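Local coordinates for protein esterase TesA (Pseudomonas aeruginosa, PDB 4JGG) that hydrolyses carboxylic esters, with most activity on Tween detergents and short-chain p-nitrophenyl esters, and has low thioesterase activity towards palmitoyl-coenzyme A, at residues Val27-Ser32 with Val90-Gly95; Met102-Leu107 with Glu142-Val147; Leu126-Gln131 with Pro161-Gly166. One frame throughout, in Å; residues are numbered along the deposited sequence.

Contact 1 of 3, residues Val27-Ser32 with Val90-Gly95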
loop_
_atom_site.group_PDB
_atom_site.type_symbol
_atom_site.label_atom_id
_atom_site.label_comp_id
_atom_site.label_asym_id
_atom_site.label_seq_id
_atom_site.Cartn_x
_atom_site.Cartn_y
_atom_site.Cartn_z
ATOM N N VAL A 27 -0.412 -5.311 -3.731
ATOM C CA VAL A 27 -1.102 -4.643 -4.830
ATOM C C VAL A 27 -1.005 -3.126 -4.653
ATOM O O VAL A 27 -1.809 -2.524 -3.933
ATOM C CB VAL A 27 -2.577 -5.087 -4.891
ATOM C CG1 VAL A 27 -3.258 -4.519 -6.146
ATOM C CG2 VAL A 27 -2.668 -6.613 -4.860
ATOM N N GLY A 28 -0.013 -2.516 -5.299
ATOM C CA GLY A 28 0.255 -1.101 -5.104
ATOM C C GLY A 28 0.427 -0.298 -6.382
ATOM O O GLY A 28 0.119 -0.762 -7.480
ATOM N N ASP A 29 0.912 0.929 -6.226
ATOM C CA ASP A 29 1.203 1.791 -7.365
ATOM C C ASP A 29 2.699 2.045 -7.436
ATOM O O ASP A 29 3.490 1.220 -6.982
ATOM C CB ASP A 29 0.436 3.115 -7.256
ATOM C CG ASP A 29 0.584 3.780 -5.897
ATOM O OD1 ASP A 29 1.598 3.551 -5.205
ATOM O OD2 ASP A 29 -0.331 4.539 -5.511
ATOM N N SER A 30 3.074 3.201 -7.974
ATOM C CA SER A 30 4.474 3.635 -8.064
ATOM C C SER A 30 5.292 3.484 -6.768
ATOM O O SER A 30 6.494 3.196 -6.808
ATOM C CB SER A 30 4.513 5.111 -8.473
ATOM O OG SER A 30 3.974 5.912 -7.428
ATOM N N ILE A 31 4.657 3.687 -5.620
ATOM C CA ILE A 31 5.419 3.684 -4.376
ATOM C C ILE A 31 5.963 2.285 -4.105
ATOM O O ILE A 31 7.132 2.121 -3.751
ATOM C CB ILE A 31 4.606 4.189 -3.170
ATOM C CG1 ILE A 31 4.021 5.569 -3.458
ATOM C CG2 ILE A 31 5.484 4.279 -1.919
ATOM C CD1 ILE A 31 3.386 6.197 -2.241
ATOM N N SER A 32 5.123 1.274 -4.300
ATOM C CA SER A 32 5.542 -0.104 -4.023
ATOM C C SER A 32 6.215 -0.755 -5.238
ATOM O O SER A 32 6.915 -1.758 -5.105
ATOM C CB SER A 32 4.349 -0.933 -3.561
ATOM O OG SER A 32 3.906 -0.475 -2.299
ATOM N N VAL A 90 -1.627 -7.084 0.771
ATOM C CA VAL A 90 -1.293 -5.725 1.190
ATOM C C VAL A 90 -1.781 -4.782 0.102
ATOM O O VAL A 90 -1.352 -4.868 -1.054
ATOM C CB VAL A 90 0.224 -5.546 1.412
ATOM C CG1 VAL A 90 0.550 -4.129 1.839
ATOM C CG2 VAL A 90 0.720 -6.536 2.455
ATOM N N ILE A 91 -2.706 -3.898 0.453
ATOM C CA ILE A 91 -3.216 -2.950 -0.544
ATOM C C ILE A 91 -2.652 -1.558 -0.315
ATOM O O ILE A 91 -2.824 -0.980 0.755
ATOM C CB ILE A 91 -4.758 -2.887 -0.534
ATOM C CG1 ILE A 91 -5.358 -4.224 -0.981
ATOM C CG2 ILE A 91 -5.253 -1.749 -1.416
ATOM C CD1 ILE A 91 -6.851 -4.330 -0.704
ATOM N N GLU A 92 -1.996 -1.021 -1.339
ATOM C CA GLU A 92 -1.424 0.317 -1.296
ATOM C C GLU A 92 -1.893 1.141 -2.499
ATOM O O GLU A 92 -1.118 1.459 -3.400
ATOM C CB GLU A 92 0.107 0.259 -1.255
ATOM C CG GLU A 92 0.763 1.640 -1.109
ATOM C CD GLU A 92 1.340 2.183 -2.410
ATOM O OE1 GLU A 92 2.071 1.439 -3.095
ATOM O OE2 GLU A 92 1.072 3.366 -2.745
ATOM N N LEU A 93 -3.169 1.492 -2.499
ATOM C CA LEU A 93 -3.749 2.208 -3.619
ATOM C C LEU A 93 -4.537 3.422 -3.138
ATOM O O LEU A 93 -4.857 3.533 -1.951
ATOM C CB LEU A 93 -4.638 1.262 -4.425
ATOM C CG LEU A 93 -3.901 0.239 -5.294
ATOM C CD1 LEU A 93 -4.902 -0.490 -6.160
ATOM C CD2 LEU A 93 -2.865 0.937 -6.175
ATOM N N GLY A 94 -4.842 4.338 -4.052
ATOM C CA GLY A 94 -5.610 5.527 -3.704
ATOM C C GLY A 94 -4.778 6.788 -3.629
ATOM O O GLY A 94 -5.312 7.896 -3.567
ATOM N N GLY A 95 -3.459 6.629 -3.623
ATOM C CA GLY A 95 -2.577 7.776 -3.684
ATOM C C GLY A 95 -2.827 8.544 -4.957
ATOM O O GLY A 95 -2.796 9.776 -4.979
HETATM O O HOH W 1 -3.145 4.841 -6.146
#
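Glu-92 reaches from strand 88-92 into the turn after strand 23-28, where its carboxylate meets Asp-29 and Ser-32. The backbones join first: Val-27 N donates to Val-90 O (2.9 Å) and Glu-92 N to Val-27 O (3.0 Å). From there the Glu-92 side chain can be followed outward. CB lies near Gly-28 CA and Ser-32 OG. CG, anti to the backbone N (chi1 -176°), still runs beside the serine hydroxyl; a bend at chi2 (-103°) then turns the carboxylate toward the loop. OE1 accepts from Ser-32 OG at 2.8 Å, on its anti side and somewhat out of the carboxylate plane, and takes weak bonds from the backbone N atoms of Asp-29 and Ser-32. Glu-92 OE2 lies 2.5 Å from Asp-29 OD1 and also touches CB, CG1 and CD1 of Ile-31. Asp-29 is the N-cap of the short helix 30-33: OD1 accepts from Ile-31 N at 3.1 Å, and OD2 is linked through a water to Gly-94 N. The helix starts with Ser-30, the probable nucleophile, in the Gly-Asp-Ser sequence that marks the GDSL family; the polar network lies directly beside the turn that carries it and is consistent with holding that turn in place. Strands 23-28 and 88-92 lie side by side within the five-stranded parallel sheet, with Met-114 of helix 104-121 packed on Val-27 and Ile-91, and Leu-128 of strand 124-128 touching Val-90 and Glu-92.

Contact 2 of 3, residues Met102-Leu107 with Glu142-Val147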
loop_
_atom_site.group_PDB
_atom_site.type_symbol
_atom_site.label_atom_id
_atom_site.label_comp_id
_atom_site.label_asym_id
_atom_site.label_seq_id
_atom_site.Cartn_x
_atom_site.Cartn_y
_atom_site.Cartn_z
ATOM N N MET A 102 -9.782 12.934 -7.513
ATOM C CA MET A 102 -10.953 12.094 -7.755
ATOM C C MET A 102 -11.804 12.117 -6.497
ATOM O O MET A 102 -11.400 12.688 -5.490
ATOM C CB MET A 102 -10.520 10.667 -8.109
ATOM C CG MET A 102 -9.548 10.651 -9.285
ATOM S SD MET A 102 -9.016 9.040 -9.892
ATOM C CE MET A 102 -10.562 8.229 -10.253
ATOM N N ALA A 103 -12.973 11.501 -6.547
ATOM C CA ALA A 103 -13.897 11.560 -5.416
ATOM C C ALA A 103 -13.462 10.613 -4.288
ATOM O O ALA A 103 -13.166 9.449 -4.524
ATOM C CB ALA A 103 -15.310 11.241 -5.872
ATOM N N PRO A 104 -13.402 11.128 -3.057
ATOM C CA PRO A 104 -13.086 10.324 -1.877
ATOM C C PRO A 104 -14.063 9.177 -1.652
ATOM O O PRO A 104 -13.682 8.159 -1.081
ATOM C CB PRO A 104 -13.212 11.331 -0.734
ATOM C CG PRO A 104 -12.914 12.636 -1.361
ATOM C CD PRO A 104 -13.468 12.566 -2.745
ATOM N N ALA A 105 -15.310 9.339 -2.079
ATOM C CA ALA A 105 -16.319 8.312 -1.821
ATOM C C ALA A 105 -16.088 7.074 -2.685
ATOM O O ALA A 105 -16.251 5.943 -2.215
ATOM C CB ALA A 105 -17.715 8.865 -2.030
ATOM N N GLN A 106 -15.707 7.290 -3.946
ATOM C CA GLN A 106 -15.416 6.177 -4.848
ATOM C C GLN A 106 -14.167 5.411 -4.406
ATOM O O GLN A 106 -14.049 4.208 -4.653
ATOM C CB GLN A 106 -15.294 6.651 -6.309
ATOM C CG GLN A 106 -14.269 7.772 -6.557
ATOM C CD GLN A 106 -12.878 7.248 -6.932
ATOM O OE1 GLN A 106 -12.747 6.232 -7.628
ATOM N NE2 GLN A 106 -11.841 7.945 -6.480
ATOM N N LEU A 107 -13.242 6.108 -3.754
ATOM C CA LEU A 107 -12.060 5.464 -3.181
ATOM C C LEU A 107 -12.500 4.493 -2.106
ATOM O O LEU A 107 -12.059 3.339 -2.064
ATOM C CB LEU A 107 -11.112 6.499 -2.567
ATOM C CG LEU A 107 -9.896 5.921 -1.836
ATOM C CD1 LEU A 107 -9.036 5.053 -2.760
ATOM C CD2 LEU A 107 -9.050 7.017 -1.190
ATOM N N GLU A 142 -7.076 15.250 4.544
ATOM C CA GLU A 142 -7.897 14.423 5.427
ATOM C C GLU A 142 -9.050 13.752 4.687
ATOM O O GLU A 142 -9.446 12.643 5.031
ATOM C CB GLU A 142 -8.444 15.244 6.591
ATOM N N ALA A 143 -9.588 14.428 3.675
ATOM C CA ALA A 143 -10.729 13.900 2.931
ATOM C C ALA A 143 -10.433 12.506 2.394
ATOM O O ALA A 143 -11.297 11.629 2.399
ATOM C CB ALA A 143 -11.108 14.836 1.802
ATOM N N PHE A 144 -9.203 12.314 1.925
ATOM C CA PHE A 144 -8.759 11.022 1.421
ATOM C C PHE A 144 -8.202 10.163 2.545
ATOM O O PHE A 144 -8.485 8.961 2.642
ATOM C CB PHE A 144 -7.717 11.227 0.312
ATOM C CG PHE A 144 -8.292 11.846 -0.942
ATOM C CD1 PHE A 144 -8.946 11.067 -1.878
ATOM C CD2 PHE A 144 -8.189 13.211 -1.172
ATOM C CE1 PHE A 144 -9.491 11.635 -3.036
ATOM C CE2 PHE A 144 -8.727 13.783 -2.311
ATOM C CZ PHE A 144 -9.374 12.995 -3.250
ATOM N N SER A 145 -7.419 10.786 3.415
ATOM C CA SER A 145 -6.759 10.044 4.479
ATOM C C SER A 145 -7.754 9.294 5.366
ATOM O O SER A 145 -7.492 8.170 5.794
ATOM C CB SER A 145 -5.904 10.994 5.317
ATOM O OG SER A 145 -5.073 10.281 6.204
ATOM N N ARG A 146 -8.896 9.917 5.642
ATOM C CA ARG A 146 -9.873 9.318 6.546
ATOM C C ARG A 146 -10.537 8.101 5.944
ATOM O O ARG A 146 -11.067 7.256 6.662
ATOM C CB ARG A 146 -10.941 10.331 6.940
ATOM C CG ARG A 146 -10.467 11.346 7.951
ATOM C CD ARG A 146 -11.607 12.249 8.355
ATOM N NE ARG A 146 -12.390 12.690 7.205
ATOM C CZ ARG A 146 -12.343 13.914 6.693
ATOM N NH1 ARG A 146 -11.549 14.832 7.232
ATOM N NH2 ARG A 146 -13.103 14.223 5.648
ATOM N N VAL A 147 -10.519 8.025 4.619
ATOM C CA VAL A 147 -11.116 6.902 3.908
ATOM C C VAL A 147 -10.452 5.575 4.287
ATOM O O VAL A 147 -11.124 4.564 4.459
ATOM C CB VAL A 147 -11.028 7.104 2.379
ATOM C CG1 VAL A 147 -11.294 5.785 1.644
ATOM C CG2 VAL A 147 -12.006 8.179 1.930
#
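The Phe-144 ring fits against the first turn of the opposing helix, with Pro-104 over one of its faces and Met-102 O at its edge. Pro-104 CG stands 4.2 Å from the ring centroid and 19° off the normal, a CH-pi contact displaced toward the rim near CE1 and CZ. The carbonyl oxygen of Met-102 lies in the ring plane, 3.0 Å from Phe-144 CZ, facing the weakly positive hydrogen edge. With CG anti to its own carbonyl carbon (chi1 -68°), Phe-144 swings its ring off helix 138-155 and across to this turn. The close packing continues on the buried side, where Leu-107 CG meets Val-147 CG1 at 3.8 Å, Leu-107 CD2 touches Phe-144 CD1, and Val-147 CG2 lies 3.4 Å from Pro-104 O. Toward solvent the fit is looser: Pro-104 CG and Ala-143 CB are 4.3 Å apart, and the CB of the N-cap residue Ala-103 points away from the other helix. No hydrogen bond joins the two segments. The start of helix 104-121 is therefore probably held to the middle of helix 138-155 by apolar packing, with a likely small electrostatic gain where the carbonyl oxygen meets the aromatic edge.

Contact 3 of 3, residues Leu126-Gln131 with Pro161-Gly166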
loop_
_atom_site.group_PDB
_atom_site.type_symbol
_atom_site.label_atom_id
_atom_site.label_comp_id
_atom_site.label_asym_id
_atom_site.label_seq_id
_atom_site.Cartn_x
_atom_site.Cartn_y
_atom_site.Cartn_z
ATOM N N LEU A 126 -4.237 -6.056 4.699
ATOM C CA LEU A 126 -3.574 -4.934 5.357
ATOM C C LEU A 126 -3.621 -3.731 4.417
ATOM O O LEU A 126 -3.096 -3.791 3.298
ATOM C CB LEU A 126 -2.120 -5.283 5.699
ATOM C CG LEU A 126 -1.198 -4.169 6.221
ATOM C CD1 LEU A 126 -1.710 -3.582 7.522
ATOM C CD2 LEU A 126 0.224 -4.694 6.404
ATOM N N LEU A 127 -4.272 -2.648 4.851
ATOM C CA LEU A 127 -4.324 -1.434 4.038
ATOM C C LEU A 127 -3.178 -0.503 4.392
ATOM O O LEU A 127 -2.912 -0.258 5.571
ATOM C CB LEU A 127 -5.622 -0.668 4.284
ATOM C CG LEU A 127 -6.984 -1.299 4.075
ATOM C CD1 LEU A 127 -8.026 -0.181 4.139
ATOM C CD2 LEU A 127 -7.021 -2.024 2.731
ATOM N N LEU A 128 -2.504 0.020 3.376
ATOM C CA LEU A 128 -1.518 1.068 3.588
ATOM C C LEU A 128 -2.162 2.403 3.227
ATOM O O LEU A 128 -2.624 2.603 2.086
ATOM C CB LEU A 128 -0.248 0.829 2.764
ATOM C CG LEU A 128 0.449 -0.503 3.042
ATOM C CD1 LEU A 128 1.778 -0.593 2.307
ATOM C CD2 LEU A 128 0.634 -0.720 4.530
ATOM N N GLY A 129 -2.215 3.297 4.208
ATOM C CA GLY A 129 -2.832 4.599 4.017
ATOM C C GLY A 129 -1.773 5.629 3.702
ATOM O O GLY A 129 -0.659 5.551 4.213
ATOM N N ILE A 130 -2.114 6.603 2.869
ATOM C CA ILE A 130 -1.145 7.608 2.466
ATOM C C ILE A 130 -1.690 9.023 2.670
ATOM O O ILE A 130 -2.872 9.272 2.463
ATOM C CB ILE A 130 -0.714 7.389 0.999
ATOM C CG1 ILE A 130 0.068 6.071 0.881
ATOM C CG2 ILE A 130 0.107 8.558 0.492
ATOM C CD1 ILE A 130 0.798 5.916 -0.428
ATOM N N GLN A 131 -0.832 9.928 3.136
ATOM C CA GLN A 131 -1.200 11.328 3.277
ATOM C C GLN A 131 -0.497 12.165 2.220
ATOM O O GLN A 131 0.728 12.124 2.079
ATOM C CB GLN A 131 -0.873 11.857 4.672
ATOM C CG GLN A 131 -1.835 11.364 5.723
ATOM C CD GLN A 131 -1.577 9.920 6.084
ATOM O OE1 GLN A 131 -0.422 9.494 6.147
ATOM N NE2 GLN A 131 -2.642 9.154 6.313
ATOM N N PRO A 161 -2.088 3.549 9.053
ATOM C CA PRO A 161 -2.702 4.815 8.629
ATOM C C PRO A 161 -1.720 5.775 7.978
ATOM O O PRO A 161 -2.126 6.528 7.090
ATOM C CB PRO A 161 -3.243 5.409 9.938
ATOM C CG PRO A 161 -2.526 4.690 11.035
ATOM C CD PRO A 161 -2.250 3.309 10.495
ATOM N N PHE A 162 -0.463 5.746 8.416
ATOM C CA PHE A 162 0.550 6.690 7.957
ATOM C C PHE A 162 1.759 5.978 7.360
ATOM O O PHE A 162 2.860 6.032 7.914
ATOM C CB PHE A 162 0.985 7.591 9.119
ATOM C CG PHE A 162 -0.166 8.090 9.945
ATOM C CD1 PHE A 162 -0.983 9.103 9.473
ATOM C CD2 PHE A 162 -0.448 7.530 11.179
ATOM C CE1 PHE A 162 -2.049 9.555 10.219
ATOM C CE2 PHE A 162 -1.517 7.984 11.936
ATOM C CZ PHE A 162 -2.317 8.994 11.454
ATOM N N PHE A 163 1.541 5.313 6.227
ATOM C CA PHE A 163 2.576 4.524 5.564
ATOM C C PHE A 163 3.804 5.376 5.278
ATOM O O PHE A 163 4.924 4.896 5.338
ATOM C CB PHE A 163 2.004 3.921 4.270
ATOM C CG PHE A 163 3.011 3.207 3.402
ATOM C CD1 PHE A 163 3.949 2.348 3.955
ATOM C CD2 PHE A 163 2.970 3.348 2.013
ATOM C CE1 PHE A 163 4.858 1.672 3.153
ATOM C CE2 PHE A 163 3.873 2.668 1.201
ATOM C CZ PHE A 163 4.813 1.827 1.768
ATOM N N LEU A 164 3.604 6.656 4.998
ATOM C CA LEU A 164 4.734 7.494 4.625
ATOM C C LEU A 164 5.259 8.286 5.819
ATOM O O LEU A 164 5.901 9.321 5.656
ATOM C CB LEU A 164 4.362 8.422 3.467
ATOM C CG LEU A 164 3.694 7.724 2.283
ATOM C CD1 LEU A 164 3.309 8.760 1.225
ATOM C CD2 LEU A 164 4.605 6.668 1.686
ATOM N N GLU A 165 5.000 7.793 7.024
ATOM C CA GLU A 165 5.520 8.474 8.204
ATOM C C GLU A 165 7.035 8.609 8.136
ATOM O O GLU A 165 7.738 7.642 7.882
ATOM C CB GLU A 165 5.112 7.756 9.482
ATOM C CG GLU A 165 5.705 8.381 10.734
ATOM C CD GLU A 165 5.228 7.700 11.998
ATOM O OE1 GLU A 165 4.279 6.887 11.909
ATOM O OE2 GLU A 165 5.810 7.977 13.071
ATOM N N GLY A 166 7.534 9.824 8.364
ATOM C CA GLY A 166 8.963 10.074 8.365
ATOM C C GLY A 166 9.582 10.060 6.977
ATOM O O GLY A 166 10.805 10.160 6.830
#
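Phe-163 N donates to Gly-129 O (3.0 Å), one of two hydrogen bonds that tie the loop after strand 124-128 to the loop after strand 158-160. In the other, the Gln-131 side chain gives NE2 to Pro-161 O at 2.8 Å, nearly straight at 173° and with the acceptor in the amide plane. A bend at chi2 (75°) turns this amide toward Pro-161, and NE2 is also bonded to Ser-145 OG of helix 138-155; two partners thus fix how the amide is turned. Gln-131 OE1 sits at the edge of the Phe-162 ring, 3.4 Å from Phe-162 CD1. Both loops leave the C-terminal ends of adjacent strands of the parallel sheet, the end at which alpha/beta folds such as this SGNH hydrolase carry their active sites; a type I turn from Phe-162 to Glu-165 shapes the second loop. Among the apolar contacts, Leu-128 CD1 stands almost exactly over the centre of the Phe-163 ring, 3.8 Å from the centroid and 6° off the normal, a CH-pi contact. Ile-130 runs alongside the same ring and puts CG1 at its edge. Ile-130 CG2 presses on Leu-164 CD1 at 3.3 Å, tighter than ordinary van der Waals contact.

Contact 1 is the core of the three, buried near the middle of the chain, whereas contacts 2 and 3 are only partly buried. Contacts 1 and 3 share the sheet: Ile-91 exchanges backbone bonds with Leu-126 and Leu-128 of the next strand, and Ile-31 CD1 packs on Ile-130 CD1. Contact 2 joins two helices on one side of that sheet, away from the annotated active site, and meets contact 1 where Leu-107 packs on Gly-94. Contacts 2 and 3 meet through helix 138-155. Chemistry follows place: paired acids beside the probable nucleophile, mixed amide and aromatic contacts between loops, and apolar packing between helices.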